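Local coordinates for protein cytosol aminopeptidase (Coxiella burnetii, PDB 3IJ3) that probably acts as a manganese-dependent aminopeptidase of the M17 family, removing residues from the amino-terminal ends of peptides, at residues Glu124-Ala129 and Gln157-Arg162; Lys210-Glu213 and Ala218-Ala221. All coordinates share one frame; numbering follows the deposited sequence.

Contact 1. Residues Glu124-Ala129 and Gln157-Arg162; sequences EYYERA and QAHRKR. With SO4 (sulfate ion), chain H.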
# COMPACT_ATOMS: atom_id res chain seq x y z
N GLU A 124 -25.27 45.87 -3.37
CA GLU A 124 -24.87 44.50 -3.66
C GLU A 124 -24.07 43.94 -2.48
O GLU A 124 -24.30 42.80 -2.07
CB GLU A 124 -24.05 44.42 -4.95
CG GLU A 124 -23.49 43.02 -5.24
CD GLU A 124 -24.56 41.96 -5.42
OE1 GLU A 124 -25.68 42.30 -5.85
OE2 GLU A 124 -24.27 40.78 -5.16
N TYR A 125 -23.16 44.73 -1.93
CA TYR A 125 -22.35 44.26 -0.80
C TYR A 125 -23.18 44.17 0.47
O TYR A 125 -22.95 43.31 1.31
CB TYR A 125 -21.10 45.12 -0.60
CG TYR A 125 -20.22 45.08 -1.82
CD1 TYR A 125 -19.53 43.92 -2.15
CD2 TYR A 125 -20.06 46.20 -2.63
CE1 TYR A 125 -18.72 43.88 -3.26
CE2 TYR A 125 -19.26 46.16 -3.75
CZ TYR A 125 -18.59 44.99 -4.06
OH TYR A 125 -17.78 44.95 -5.17
N TYR A 126 -24.16 45.07 0.60
CA TYR A 126 -25.09 45.07 1.72
C TYR A 126 -25.90 43.78 1.69
O TYR A 126 -26.05 43.09 2.71
CB TYR A 126 -25.98 46.30 1.59
CG TYR A 126 -27.05 46.52 2.62
CD1 TYR A 126 -26.75 46.63 3.96
CD2 TYR A 126 -28.36 46.80 2.21
CE1 TYR A 126 -27.75 46.90 4.90
CE2 TYR A 126 -29.35 47.08 3.13
CZ TYR A 126 -29.04 47.14 4.47
OH TYR A 126 -30.03 47.42 5.37
N GLU A 127 -26.39 43.42 0.51
CA GLU A 127 -27.17 42.20 0.35
C GLU A 127 -26.32 40.94 0.61
O GLU A 127 -26.79 39.98 1.22
CB GLU A 127 -27.80 42.21 -1.04
CG GLU A 127 -28.72 41.09 -1.38
CD GLU A 127 -29.40 41.35 -2.72
OE1 GLU A 127 -30.18 42.34 -2.81
OE2 GLU A 127 -29.16 40.58 -3.66
N ARG A 128 -25.07 40.93 0.15
CA ARG A 128 -24.17 39.79 0.42
C ARG A 128 -23.91 39.61 1.92
O ARG A 128 -23.80 38.49 2.41
CB ARG A 128 -22.84 39.97 -0.26
CG ARG A 128 -22.89 39.87 -1.72
CD ARG A 128 -21.51 40.01 -2.30
NE ARG A 128 -21.56 40.13 -3.74
CZ ARG A 128 -20.51 40.27 -4.51
NH1 ARG A 128 -19.28 40.31 -3.99
NH2 ARG A 128 -20.69 40.37 -5.81
N ALA A 129 -23.76 40.72 2.64
CA ALA A 129 -23.56 40.66 4.08
C ALA A 129 -24.81 40.09 4.75
O ALA A 129 -24.71 39.26 5.65
CB ALA A 129 -23.22 42.06 4.64
N GLN A 157 -37.10 45.11 3.54
CA GLN A 157 -38.05 44.66 2.53
C GLN A 157 -37.47 44.69 1.11
O GLN A 157 -37.75 43.79 0.30
CB GLN A 157 -39.35 45.49 2.65
CG GLN A 157 -40.58 44.82 2.02
CD GLN A 157 -40.56 44.85 0.52
OE1 GLN A 157 -40.15 45.84 -0.09
NE2 GLN A 157 -41.03 43.76 -0.11
N ALA A 158 -36.63 45.68 0.83
CA ALA A 158 -36.02 45.83 -0.50
C ALA A 158 -35.14 44.65 -0.90
O ALA A 158 -34.96 44.37 -2.09
CB ALA A 158 -35.21 47.14 -0.56
N HIS A 159 -34.59 43.94 0.08
CA HIS A 159 -33.69 42.83 -0.18
C HIS A 159 -34.23 41.50 0.29
O HIS A 159 -33.59 40.48 0.11
CB HIS A 159 -32.37 43.08 0.55
CG HIS A 159 -31.73 44.37 0.18
ND1 HIS A 159 -30.97 44.51 -0.96
CD2 HIS A 159 -31.76 45.59 0.77
CE1 HIS A 159 -30.54 45.75 -1.05
NE2 HIS A 159 -31.01 46.43 -0.02
N ARG A 160 -35.44 41.52 0.85
CA ARG A 160 -36.01 40.33 1.48
C ARG A 160 -36.20 39.13 0.56
O ARG A 160 -35.80 38.01 0.91
CB ARG A 160 -37.31 40.71 2.16
CG ARG A 160 -37.91 39.68 3.11
CD ARG A 160 -39.01 40.39 3.92
NE ARG A 160 -38.47 41.49 4.74
CZ ARG A 160 -39.20 42.47 5.31
NH1 ARG A 160 -40.52 42.50 5.12
NH2 ARG A 160 -38.62 43.43 6.04
N LYS A 161 -36.81 39.36 -0.61
CA LYS A 161 -37.06 38.26 -1.54
C LYS A 161 -35.75 37.64 -2.06
O LYS A 161 -35.58 36.42 -2.06
CB LYS A 161 -37.90 38.72 -2.74
CG LYS A 161 -38.35 37.54 -3.65
CD LYS A 161 -38.94 37.99 -4.97
CE LYS A 161 -39.61 36.84 -5.70
NZ LYS A 161 -38.83 35.59 -5.75
N ARG A 162 -34.83 38.48 -2.52
CA ARG A 162 -33.58 37.96 -3.07
C ARG A 162 -32.77 37.20 -2.02
O ARG A 162 -32.24 36.12 -2.29
CB ARG A 162 -32.75 39.09 -3.62
CG ARG A 162 -31.53 38.64 -4.38
CD ARG A 162 -31.84 38.08 -5.72
NE ARG A 162 -32.49 39.07 -6.58
CZ ARG A 162 -32.59 38.96 -7.90
NH1 ARG A 162 -33.21 39.92 -8.60
NH2 ARG A 162 -32.06 37.92 -8.54
S SO4 H . -36.16 40.26 -6.52
O1 SO4 H . -36.46 41.21 -5.45
O2 SO4 H . -37.39 39.98 -7.27
O3 SO4 H . -35.19 40.84 -7.44
O4 SO4 H . -35.64 39.02 -5.96
O HOH W 1 -32.91 42.72 -4.06

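Contact 2. Residues Lys210-Glu213 and Ala218-Ala221; sequences KDLE and AIYA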
# COMPACT_ATOMS: atom_id res chain seq x y z
N LYS A 210 -38.27 -0.95 -15.94
CA LYS A 210 -38.11 -1.43 -17.31
C LYS A 210 -37.97 -0.36 -18.35
O LYS A 210 -37.23 -0.54 -19.32
CB LYS A 210 -39.25 -2.40 -17.69
CG LYS A 210 -39.25 -3.69 -16.85
CD LYS A 210 -37.95 -4.49 -17.04
CE LYS A 210 -37.79 -5.63 -16.03
NZ LYS A 210 -36.42 -6.25 -16.13
N ASP A 211 -38.63 0.77 -18.19
CA ASP A 211 -38.49 1.80 -19.21
C ASP A 211 -37.08 2.39 -19.11
O ASP A 211 -36.50 2.74 -20.11
CB ASP A 211 -39.57 2.91 -19.09
CG ASP A 211 -39.82 3.59 -20.41
OD1 ASP A 211 -39.97 2.86 -21.43
OD2 ASP A 211 -39.89 4.83 -20.45
N LEU A 212 -36.54 2.50 -17.90
CA LEU A 212 -35.20 3.02 -17.72
C LEU A 212 -34.19 2.02 -18.34
O LEU A 212 -33.27 2.39 -19.07
CB LEU A 212 -34.87 3.17 -16.23
CG LEU A 212 -33.54 3.88 -15.99
CD1 LEU A 212 -33.75 5.45 -16.10
CD2 LEU A 212 -32.96 3.48 -14.66
N GLU A 213 -34.39 0.76 -18.05
CA GLU A 213 -33.51 -0.29 -18.56
C GLU A 213 -33.41 -0.22 -20.09
O GLU A 213 -32.33 -0.36 -20.67
CB GLU A 213 -34.03 -1.63 -18.05
CG GLU A 213 -33.15 -2.77 -18.30
CD GLU A 213 -33.67 -4.06 -17.68
OE1 GLU A 213 -34.61 -4.05 -16.84
OE2 GLU A 213 -33.09 -5.09 -18.03
N ALA A 218 -27.42 3.14 -19.69
CA ALA A 218 -26.21 3.45 -18.95
C ALA A 218 -26.53 3.83 -17.51
O ALA A 218 -25.78 3.48 -16.59
CB ALA A 218 -25.39 4.56 -19.70
N ILE A 219 -27.65 4.52 -17.31
CA ILE A 219 -28.09 4.85 -15.93
C ILE A 219 -28.42 3.53 -15.21
O ILE A 219 -28.00 3.29 -14.06
CB ILE A 219 -29.32 5.78 -15.92
CG1 ILE A 219 -29.03 7.07 -16.69
CG2 ILE A 219 -29.75 6.11 -14.47
CD1 ILE A 219 -30.26 8.04 -16.77
N TYR A 220 -29.12 2.65 -15.91
CA TYR A 220 -29.49 1.37 -15.34
C TYR A 220 -28.28 0.50 -14.98
O TYR A 220 -28.23 -0.06 -13.89
CB TYR A 220 -30.42 0.61 -16.27
CG TYR A 220 -30.75 -0.75 -15.74
CD1 TYR A 220 -31.66 -0.90 -14.72
CD2 TYR A 220 -30.11 -1.90 -16.24
CE1 TYR A 220 -31.96 -2.17 -14.19
CE2 TYR A 220 -30.40 -3.15 -15.72
CZ TYR A 220 -31.32 -3.28 -14.70
OH TYR A 220 -31.59 -4.51 -14.17
N ALA A 221 -27.31 0.41 -15.88
CA ALA A 221 -26.12 -0.45 -15.63
C ALA A 221 -25.38 -0.04 -14.36
O ALA A 221 -25.03 -0.89 -13.53
CB ALA A 221 -25.17 -0.45 -16.86

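Contact 1. Residues Glu124-Ala129 and Gln157-Arg162
Where Glu127 and His159 face each other, the short helical segments 124-129 and 157-162 approach to 10.5 Å between axes and cross at -61°, a separation that leaves the side chains to bridge the gap. Glu127 does most of this work. With CG anti to the backbone N (chi1 -176°) and the chain extended beyond it, the carboxylate is carried across to the other helix. There OE1 accepts a nearly straight His-carboxylate hydrogen bond, 3.0 Å long, from ND1 of His159; OE1 lies in the imidazole plane and offers its anti lone pair to ND1. A water within hydrogen-bonding distance of both OE1 of Glu127 and the carbonyl O of Ala158 adds a second link between the helices. The same imidazole meets Tyr126 in an offset edge-to-face pair: the phenol edge is turned to the histidine face, with centroids 5.1 Å apart and planes at 84°. Hydrogen bond and ring pair together should restrict rotation of the buried His159 ring. Beside them, OE2 of Glu127 lies 3.1 Å from CG of Arg162, while the guanidinium turns to Glu478 in a salt bridge and toward a bound sulfate, probably from the crystallisation liquor. The contact thus joins helix 123-135 of the M17 N-terminal domain to the beginning of helix 157-178, just after strand 151-154 of the six-stranded mixed sheet, with helix 470-481 reached through Arg162.

Contact 2. Residues Lys210-Glu213 and Ala218-Ala221
This is an apolar and stacking contact between two consecutive short helices, 209-215 and 217-223, packed against each other beside the large mixed sheet of the M17 catalytic domain. The pair lies in the helical connection between strands 203-208 and 231-237, which are antiparallel neighbours in that sheet. Its backbones come close, CA of Glu213 lying 5.4 Å from CA of Tyr220, and no hydrogen bond crosses between segments 210-213 and 218-221. On the sheet side, the buried Leu212 reaches with CD2 to CG2 of Ile219 at 4.2 Å and rests against the backbone of Tyr220, with CD2 of Leu212 4.1 Å from CA of Tyr220. Both aliphatic side chains also rest on Leu232 of strand 231-237, and Ile219 continues onto Pro301 and Val303 of strand 295-305. Toward the partly exposed side, Glu213 and Tyr220 run alongside each other in the same direction. Each has its CG anti to the backbone N, which brings the extended glutamate over the phenol. The carboxylate and ring planes are only 6° apart, stacked face to face. Lys210, one turn earlier, holds the carboxylate from its own helix, NZ meeting OE1 of Glu213 at 2.9 Å in a salt bridge. Further back along the glutamate chain, CG of Glu213 sits over the ring centre in a CH-pi contact, 3.8 Å from the centroid of the Tyr220 ring and 14° off its normal.

Contacts 1 and 2 share no helix and lie on opposite sides of the chain's centre, their own centres about 44 Å apart. Both are partly buried, each combining two buried residues with more exposed partners, and the areas they bury are similar. Their chemistry differs with their setting. Contact 1 links helices distant in sequence across a wider gap, and a hydrogen bond, a water and an edge-to-face ring pair span it. Contact 2 closes over a four-residue interval, where the backbones are near enough for aliphatic and stacked surfaces to meet directly. A glutamate lies against an aromatic residue in each: in-plane hydrogen bonding at 124-129/157-162, face stacking at 210-213/218-221.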